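Local coordinates for protein caspase-3 (Porites astreoides, PDB 6WI4) that probably cleaves proteins after aspartate as a cysteine protease of the caspase family, taking part in apoptosis of a reef-building coral, at residues Asp146-Tyr151 with Ser220-Glu225; Lys175-Asn180 with Arg188-Val193; Met184-Met189 with Leu226-Glu231. All blocks are in the same frame, centred on the assembly; numbering follows the deposited sequence.

Contact 1 (Asp146-Tyr151 with Ser220-Glu225); sequences DFVYAY and SMLRKE
Phe147 and Met221, with Asp146 beside them, join the backbones at one edge of the caspase sheet. Met221 N donates to Phe147 O at 2.8 Å, almost in line with the C=O bond, and Asp146 N returns a bond to Met221 O at 2.9 Å, placed above that carbonyl's plane. Val148 and Ser220 form an antiparallel non-hydrogen-bonded pair, and the touching parts of the two segments run 167° apart. The bonds therefore carry the antiparallel pairing just past the end of strand 217-220, the last strand of the sheet and its outermost on this side within the chain. An ST turn, Leu222 N to Ser220 OG at 3.1 Å, shapes the chain as it leaves.

Apolar contacts lie on two sides. On the face shared by Val148 and Ser220, Leu222 brings CG to within 3.8 Å of Val148 CB, the two side chains meeting at a slant; Leu222 also touches Ile186 of helix 186-197. Met221, its chain bent at chi2 (71°), carries the sulfur to the ring edge of Tyr149, SD lying 3.8 Å from CE1, a Met-aromatic contact near the ring plane.

The ionic part is a side-on salt bridge. Arg223 NE meets Asp146 OD1 at 2.7 Å while NH1 meets OD2 at 3.1 Å, both on the syn sides of the carboxylate. The grip is skewed, for carboxylate and guanidinium planes stand 65° apart. Tyr4 OH also hydrogen-bonds to Asp146 OD1 and to Arg223 N.

Asp146 is buried, so its charge would probably be costly without this guanidinium; the salt bridge probably helps to hold the departing chain beside the strand where regular pairing stops.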
# COMPACT_ATOMS: atom_id res chain seq x y z
N ASP A 146 -6.82 -13.28 6.56
CA ASP A 146 -5.48 -12.81 6.89
C ASP A 146 -4.93 -11.82 5.87
O ASP A 146 -3.73 -11.51 5.89
CB ASP A 146 -4.49 -13.97 7.09
CG ASP A 146 -5.03 -15.02 8.05
OD1 ASP A 146 -5.48 -14.64 9.15
OD2 ASP A 146 -5.01 -16.21 7.69
N PHE A 147 -5.78 -11.27 5.02
CA PHE A 147 -5.44 -10.10 4.22
C PHE A 147 -5.75 -8.82 4.99
O PHE A 147 -6.72 -8.76 5.75
CB PHE A 147 -6.25 -10.06 2.92
CG PHE A 147 -5.82 -11.05 1.87
CD1 PHE A 147 -6.34 -12.34 1.87
CD2 PHE A 147 -4.93 -10.68 0.88
CE1 PHE A 147 -5.98 -13.24 0.90
CE2 PHE A 147 -4.56 -11.58 -0.09
CZ PHE A 147 -5.08 -12.86 -0.08
N VAL A 148 -4.94 -7.80 4.76
CA VAL A 148 -5.27 -6.45 5.20
C VAL A 148 -4.88 -5.49 4.08
O VAL A 148 -3.80 -5.62 3.50
CB VAL A 148 -4.59 -6.08 6.54
CG1 VAL A 148 -3.07 -6.23 6.49
CG2 VAL A 148 -5.00 -4.69 6.97
N TYR A 149 -5.79 -4.59 3.73
CA TYR A 149 -5.61 -3.69 2.59
C TYR A 149 -5.63 -2.27 3.13
O TYR A 149 -6.67 -1.79 3.60
CB TYR A 149 -6.70 -3.90 1.54
CG TYR A 149 -6.96 -5.34 1.14
CD1 TYR A 149 -7.90 -6.11 1.82
CD2 TYR A 149 -6.28 -5.93 0.08
CE1 TYR A 149 -8.16 -7.42 1.45
CE2 TYR A 149 -6.53 -7.25 -0.28
CZ TYR A 149 -7.47 -7.99 0.40
OH TYR A 149 -7.75 -9.30 0.05
N ALA A 150 -4.47 -1.62 3.10
CA ALA A 150 -4.32 -0.28 3.65
C ALA A 150 -4.38 0.71 2.49
O ALA A 150 -3.44 0.82 1.70
CB ALA A 150 -3.00 -0.16 4.42
N TYR A 151 -5.50 1.42 2.39
CA TYR A 151 -5.76 2.34 1.29
C TYR A 151 -5.48 3.78 1.70
O TYR A 151 -5.83 4.20 2.80
CB TYR A 151 -7.23 2.25 0.88
CG TYR A 151 -7.61 1.05 0.06
CD1 TYR A 151 -7.51 1.09 -1.33
CD2 TYR A 151 -8.12 -0.09 0.65
CE1 TYR A 151 -7.91 0.01 -2.10
CE2 TYR A 151 -8.51 -1.18 -0.11
CZ TYR A 151 -8.40 -1.12 -1.49
OH TYR A 151 -8.78 -2.19 -2.27
N SER A 220 -9.83 -4.89 6.64
CA SER A 220 -9.12 -5.93 7.36
C SER A 220 -9.90 -7.24 7.33
O SER A 220 -11.06 -7.29 7.75
CB SER A 220 -8.87 -5.53 8.81
OG SER A 220 -8.28 -6.64 9.49
N MET A 221 -9.25 -8.29 6.84
CA MET A 221 -9.68 -9.67 7.05
C MET A 221 -8.74 -10.38 8.02
O MET A 221 -8.67 -11.62 8.02
CB MET A 221 -9.76 -10.42 5.72
CG MET A 221 -10.93 -9.98 4.83
SD MET A 221 -10.70 -8.32 4.15
CE MET A 221 -11.71 -8.42 2.67
N LEU A 222 -8.04 -9.63 8.86
CA LEU A 222 -7.15 -10.25 9.84
C LEU A 222 -7.95 -10.97 10.92
O LEU A 222 -9.06 -10.58 11.28
CB LEU A 222 -6.24 -9.19 10.47
CG LEU A 222 -5.34 -8.41 9.51
CD1 LEU A 222 -4.53 -7.41 10.31
CD2 LEU A 222 -4.43 -9.34 8.73
N ARG A 223 -7.36 -12.06 11.43
CA ARG A 223 -7.94 -12.87 12.50
C ARG A 223 -7.17 -12.76 13.80
O ARG A 223 -7.61 -13.32 14.82
CB ARG A 223 -7.99 -14.34 12.08
CG ARG A 223 -8.83 -14.64 10.87
CD ARG A 223 -8.66 -16.13 10.50
NE ARG A 223 -7.27 -16.43 10.22
CZ ARG A 223 -6.50 -17.28 10.89
NH1 ARG A 223 -5.24 -17.44 10.53
NH2 ARG A 223 -6.98 -17.97 11.93
N LYS A 224 -6.00 -12.12 13.78
CA LYS A 224 -5.15 -11.91 14.94
C LYS A 224 -4.60 -10.50 14.87
O LYS A 224 -4.67 -9.84 13.83
CB LYS A 224 -4.01 -12.94 14.98
CG LYS A 224 -4.45 -14.39 14.88
CD LYS A 224 -3.25 -15.33 14.83
CE LYS A 224 -3.69 -16.76 14.64
NZ LYS A 224 -2.52 -17.67 14.46
N GLU A 225 -4.01 -10.04 15.98
CA GLU A 225 -3.23 -8.82 15.94
C GLU A 225 -1.92 -9.07 15.20
O GLU A 225 -1.30 -10.13 15.33
CB GLU A 225 -2.94 -8.31 17.36
CG GLU A 225 -4.02 -7.41 17.91
CD GLU A 225 -5.21 -8.19 18.44
OE1 GLU A 225 -5.05 -8.85 19.48
OE2 GLU A 225 -6.28 -8.13 17.80

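Contact 2 (Lys175-Asn180 with Arg188-Val193); sequences KVFEEN and RMLTRV
Phe177 lies under the end of Met189 where two consecutive helices, 168-180 and 186-197, pack obliquely side by side on one face of the caspase alpha/beta sandwich. Their short segments run 136° apart, tilted well away from antiparallel, and the axes approach to 9.4 Å.

The main pair crosses at about a right angle. Met189 folds back at chi3 (-69°), which sets its methyl over the centre of the Phe177 ring: CE is 3.7 Å from the ring centroid and only 6° off the normal, a CH-pi contact. The sulfur follows over the same ring, SD 4.2 Å from the Phe177 centroid, making the contact Met-aromatic as well. Lower on the side chain, Met189 CB touches Phe177 CE1 at 3.7 Å, while Leu190 CD2 comes to the ring edge near its plane. Replacing Phe177 by alanine would probably leave the Met189 methyl without its aromatic platform and open a gap beside Leu190 CD2. SD also rests against Asn180, 3.9 Å from its CB.

Val176 points at the facing helix and divides its work between two branches. CG1 enters beside Met189 O at 3.5 Å and touches Arg192 CB, whereas CB and CG2 pack slantwise on Val193 CG2, 3.8 Å from Val176 CB. Leu190 also touches Leu173 one turn back on the first helix, and Phe177 touches Leu46 of helix 36-49, which packs on this side too.

No hydrogen bond crosses between the helices; the polar bonds stay within each. Asn180 ND2 folds back to a lone pair of Val176 O, and Arg192 NH1 donates at 2.9 Å to Arg188 O, reaching that carbonyl from the face opposite to Arg192 N.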
# COMPACT_ATOMS: atom_id res chain seq x y z
N LYS A 175 6.06 7.67 9.17
CA LYS A 175 6.22 8.34 10.46
C LYS A 175 5.61 7.52 11.59
O LYS A 175 6.25 7.26 12.61
CB LYS A 175 5.60 9.74 10.42
CG LYS A 175 5.73 10.52 11.71
CD LYS A 175 5.49 12.01 11.45
N VAL A 176 4.35 7.09 11.42
CA VAL A 176 3.69 6.34 12.48
C VAL A 176 4.38 5.00 12.72
O VAL A 176 4.57 4.58 13.86
CB VAL A 176 2.20 6.15 12.17
CG1 VAL A 176 1.57 5.16 13.16
CG2 VAL A 176 1.45 7.47 12.22
N PHE A 177 4.73 4.29 11.64
CA PHE A 177 5.32 2.97 11.81
C PHE A 177 6.71 3.07 12.44
O PHE A 177 7.07 2.24 13.27
CB PHE A 177 5.40 2.22 10.48
CG PHE A 177 4.12 1.51 10.06
CD1 PHE A 177 2.88 2.14 10.16
CD2 PHE A 177 4.17 0.23 9.52
CE1 PHE A 177 1.70 1.49 9.75
CE2 PHE A 177 3.02 -0.41 9.10
CZ PHE A 177 1.77 0.21 9.22
N GLU A 178 7.49 4.09 12.06
CA GLU A 178 8.79 4.28 12.70
C GLU A 178 8.63 4.49 14.19
O GLU A 178 9.38 3.92 14.99
CB GLU A 178 9.53 5.47 12.08
CG GLU A 178 10.15 5.20 10.74
CD GLU A 178 11.21 6.21 10.37
OE1 GLU A 178 12.26 5.80 9.84
OE2 GLU A 178 11.00 7.42 10.63
N GLU A 179 7.64 5.30 14.59
CA GLU A 179 7.47 5.64 15.99
C GLU A 179 6.90 4.47 16.79
O GLU A 179 7.18 4.35 17.99
CB GLU A 179 6.55 6.86 16.12
CG GLU A 179 6.21 7.24 17.56
N ASN A 180 6.14 3.59 16.16
CA ASN A 180 5.29 2.68 16.91
C ASN A 180 5.46 1.20 16.61
O ASN A 180 4.96 0.38 17.38
CB ASN A 180 3.81 3.04 16.70
CG ASN A 180 3.46 4.37 17.32
OD1 ASN A 180 3.39 4.49 18.55
ND2 ASN A 180 3.26 5.38 16.49
N ARG A 188 -3.96 -0.67 14.89
CA ARG A 188 -3.80 0.54 15.70
C ARG A 188 -2.90 1.55 15.01
O ARG A 188 -3.17 2.76 15.05
CB ARG A 188 -3.26 0.18 17.07
CG ARG A 188 -4.28 -0.51 17.93
CD ARG A 188 -4.09 -0.19 19.39
NE ARG A 188 -5.15 -0.82 20.17
CZ ARG A 188 -5.24 -0.75 21.49
NH1 ARG A 188 -6.24 -1.36 22.11
NH2 ARG A 188 -4.33 -0.07 22.18
N MET A 189 -1.83 1.08 14.36
CA MET A 189 -0.95 2.01 13.67
C MET A 189 -1.68 2.66 12.49
O MET A 189 -1.55 3.86 12.27
CB MET A 189 0.32 1.31 13.19
CG MET A 189 1.23 0.91 14.34
SD MET A 189 2.94 0.60 13.83
CE MET A 189 2.71 -0.90 12.88
N LEU A 190 -2.46 1.87 11.74
CA LEU A 190 -3.18 2.45 10.62
C LEU A 190 -4.27 3.41 11.09
O LEU A 190 -4.59 4.37 10.37
CB LEU A 190 -3.74 1.33 9.73
CG LEU A 190 -2.66 0.59 8.92
CD1 LEU A 190 -3.23 -0.67 8.28
CD2 LEU A 190 -2.05 1.48 7.85
N THR A 191 -4.84 3.19 12.28
CA THR A 191 -5.75 4.18 12.86
C THR A 191 -5.02 5.50 13.11
O THR A 191 -5.55 6.58 12.82
CB THR A 191 -6.36 3.63 14.14
OG1 THR A 191 -7.15 2.48 13.82
CG2 THR A 191 -7.27 4.66 14.81
N ARG A 192 -3.79 5.43 13.62
CA ARG A 192 -3.02 6.65 13.83
C ARG A 192 -2.63 7.30 12.51
O ARG A 192 -2.54 8.53 12.42
CB ARG A 192 -1.80 6.34 14.68
CG ARG A 192 -2.17 6.30 16.17
CD ARG A 192 -1.38 5.30 16.96
NE ARG A 192 -1.89 5.23 18.32
CZ ARG A 192 -2.94 4.49 18.69
NH1 ARG A 192 -3.58 3.75 17.79
NH2 ARG A 192 -3.34 4.48 19.95
N VAL A 193 -2.39 6.49 11.48
CA VAL A 193 -2.11 7.05 10.16
C VAL A 193 -3.31 7.85 9.67
O VAL A 193 -3.17 8.98 9.17
CB VAL A 193 -1.74 5.94 9.17
CG1 VAL A 193 -1.70 6.48 7.73
CG2 VAL A 193 -0.38 5.35 9.53

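Contact 3 (Met184-Met189 with Leu226-Glu231); sequences MDILRM and LYFFPE
Ile186 fills the middle of the contact, its two branches meeting different partners. CG2 packs on Leu226, 3.7 Å from its CB. CG1 carries CD1 in a different direction, to the ring of Phe228 at 4.0 Å from CZ. At the edge of that same ring, near its plane, the Met189 methyl adds a further contact, CE to Phe228 CE2 at 3.9 Å. Leu226 CD2 covers one Phe228 face, and Met124 of strand 123-128 touches Ile186, Leu226 and Phe228, tying this apolar centre to the sheet.

Outward, Tyr227 lays its ring against Asp185: CB stands over the ring centre, 3.9 Å from the centroid and 11° off the normal, a CH-pi contact. Next to it the segments are joined by their backbones, Ile186 N donating to Leu226 O at 2.9 Å with an N-H...O angle of 134°.

At the polar edge Asp185 is the N-cap of helix 186-197. Its CG sits between the backbone N and the carbonyl carbon (chi1 71°), which turns OD1 back to accept from Arg188 N at 3.2 Å, and weakly from Leu187 N. One water joins OD1 to Leu226 N, donating to Asp185 OD1 at 2.8 Å; another links Met184 O with Phe228 N.

The cap thus supplies one acceptor, OD1, to N-H groups at the start of the helix, where an anionic carboxylate is likely to be favoured, while the Leu226 carbonyl serves Ile186 N and so fastens the C-terminal tail to that helix end.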
# COMPACT_ATOMS: atom_id res chain seq x y z
N MET A 184 3.25 -1.65 18.63
CA MET A 184 1.85 -1.40 18.30
C MET A 184 1.41 -2.23 17.10
O MET A 184 2.13 -2.31 16.10
CB MET A 184 1.65 0.09 18.00
CG MET A 184 0.20 0.50 17.85
SD MET A 184 0.04 2.26 17.56
CE MET A 184 0.48 2.87 19.19
N ASP A 185 0.23 -2.83 17.20
CA ASP A 185 -0.24 -3.72 16.14
C ASP A 185 -0.68 -2.90 14.93
O ASP A 185 -0.92 -1.69 15.03
CB ASP A 185 -1.38 -4.61 16.64
CG ASP A 185 -2.66 -3.84 16.87
OD1 ASP A 185 -3.45 -3.70 15.91
OD2 ASP A 185 -2.87 -3.35 18.00
N ILE A 186 -0.77 -3.56 13.77
CA ILE A 186 -0.89 -2.80 12.53
C ILE A 186 -2.20 -2.04 12.45
O ILE A 186 -2.25 -0.94 11.89
CB ILE A 186 -0.69 -3.71 11.30
CG1 ILE A 186 -0.35 -2.84 10.08
CG2 ILE A 186 -1.91 -4.59 11.05
CD1 ILE A 186 0.06 -3.66 8.84
N LEU A 187 -3.30 -2.59 12.97
CA LEU A 187 -4.57 -1.86 12.86
C LEU A 187 -4.54 -0.60 13.70
O LEU A 187 -5.02 0.46 13.27
CB LEU A 187 -5.75 -2.75 13.24
CG LEU A 187 -6.04 -3.92 12.31
CD1 LEU A 187 -7.36 -4.55 12.70
CD2 LEU A 187 -6.09 -3.49 10.84
N ARG A 188 -3.96 -0.67 14.89
CA ARG A 188 -3.80 0.54 15.70
C ARG A 188 -2.90 1.55 15.01
O ARG A 188 -3.17 2.76 15.05
CB ARG A 188 -3.26 0.18 17.07
CG ARG A 188 -4.28 -0.51 17.93
CD ARG A 188 -4.09 -0.19 19.39
NE ARG A 188 -5.15 -0.82 20.17
CZ ARG A 188 -5.24 -0.75 21.49
NH1 ARG A 188 -6.24 -1.36 22.11
NH2 ARG A 188 -4.33 -0.07 22.18
N MET A 189 -1.83 1.08 14.36
CA MET A 189 -0.95 2.01 13.67
C MET A 189 -1.68 2.66 12.49
O MET A 189 -1.55 3.86 12.27
CB MET A 189 0.32 1.31 13.19
CG MET A 189 1.23 0.91 14.34
SD MET A 189 2.94 0.60 13.83
CE MET A 189 2.71 -0.90 12.88
N LEU A 226 -1.51 -8.09 14.40
CA LEU A 226 -0.25 -8.17 13.65
C LEU A 226 0.73 -7.22 14.34
O LEU A 226 0.67 -6.01 14.14
CB LEU A 226 -0.45 -7.81 12.19
CG LEU A 226 0.61 -8.23 11.16
CD1 LEU A 226 0.11 -7.92 9.76
CD2 LEU A 226 1.94 -7.57 11.41
N TYR A 227 1.63 -7.79 15.13
CA TYR A 227 2.77 -7.08 15.68
C TYR A 227 4.00 -7.43 14.87
O TYR A 227 4.29 -8.61 14.67
CB TYR A 227 3.00 -7.45 17.14
CG TYR A 227 1.96 -6.97 18.12
CD1 TYR A 227 2.04 -5.70 18.68
CD2 TYR A 227 0.93 -7.81 18.53
CE1 TYR A 227 1.10 -5.27 19.60
CE2 TYR A 227 -0.01 -7.38 19.45
CZ TYR A 227 0.09 -6.11 19.98
OH TYR A 227 -0.85 -5.67 20.89
N PHE A 228 4.73 -6.41 14.41
CA PHE A 228 5.95 -6.67 13.66
C PHE A 228 7.08 -7.19 14.56
O PHE A 228 7.99 -7.85 14.05
CB PHE A 228 6.38 -5.41 12.90
CG PHE A 228 5.51 -5.13 11.71
CD1 PHE A 228 5.64 -5.87 10.55
CD2 PHE A 228 4.53 -4.15 11.77
CE1 PHE A 228 4.83 -5.62 9.46
CE2 PHE A 228 3.71 -3.90 10.68
CZ PHE A 228 3.85 -4.63 9.53
N PHE A 229 7.02 -6.93 15.86
CA PHE A 229 8.04 -7.39 16.81
C PHE A 229 7.33 -7.89 18.05
O PHE A 229 7.35 -7.25 19.11
CB PHE A 229 9.03 -6.27 17.12
CG PHE A 229 9.75 -5.78 15.90
CD1 PHE A 229 10.87 -6.45 15.44
CD2 PHE A 229 9.28 -4.68 15.19
CE1 PHE A 229 11.54 -6.01 14.30
CE2 PHE A 229 9.95 -4.24 14.04
CZ PHE A 229 11.08 -4.91 13.60
N PRO A 230 6.68 -9.05 17.96
CA PRO A 230 5.84 -9.51 19.08
C PRO A 230 6.63 -9.81 20.33
O PRO A 230 6.04 -9.88 21.41
CB PRO A 230 5.16 -10.77 18.52
CG PRO A 230 5.97 -11.19 17.35
CD PRO A 230 6.65 -9.97 16.81
N GLU A 231 7.95 -9.94 20.23
CA GLU A 231 8.77 -10.18 21.41
C GLU A 231 8.71 -9.02 22.40
O GLU A 231 9.03 -9.20 23.58
CB GLU A 231 10.22 -10.44 21.00
CG GLU A 231 10.89 -9.26 20.31
CD GLU A 231 10.84 -9.35 18.80
OE1 GLU A 231 11.82 -8.92 18.15
OE2 GLU A 231 9.81 -9.84 18.26
O HOH W 1 4.17 -3.78 15.06
O HOH W 2 -3.31 -5.73 14.05
O HOH W 3 -0.98 -2.43 20.03

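Contacts 2 and 3 are mostly buried and share helix 186-197, which Met189 makes concrete by meeting Phe177 in one and Phe228 in the other; those two rings also touch, CE2 to CE2. Contact 1 lies on the sheet instead and is only partly buried. Ala150 of its strand meets Leu190 of contact 2, and Leu222 packs on Ile186 of contact 3, so the helix backs the sheet edge. The chemistry changes with place: contact 2 is held across the helices by apolar and sulfur-aromatic packing alone, contact 3 adds a backbone bond and bridging waters at the helix start, and contact 1 combines strand bonds with a salt bridge.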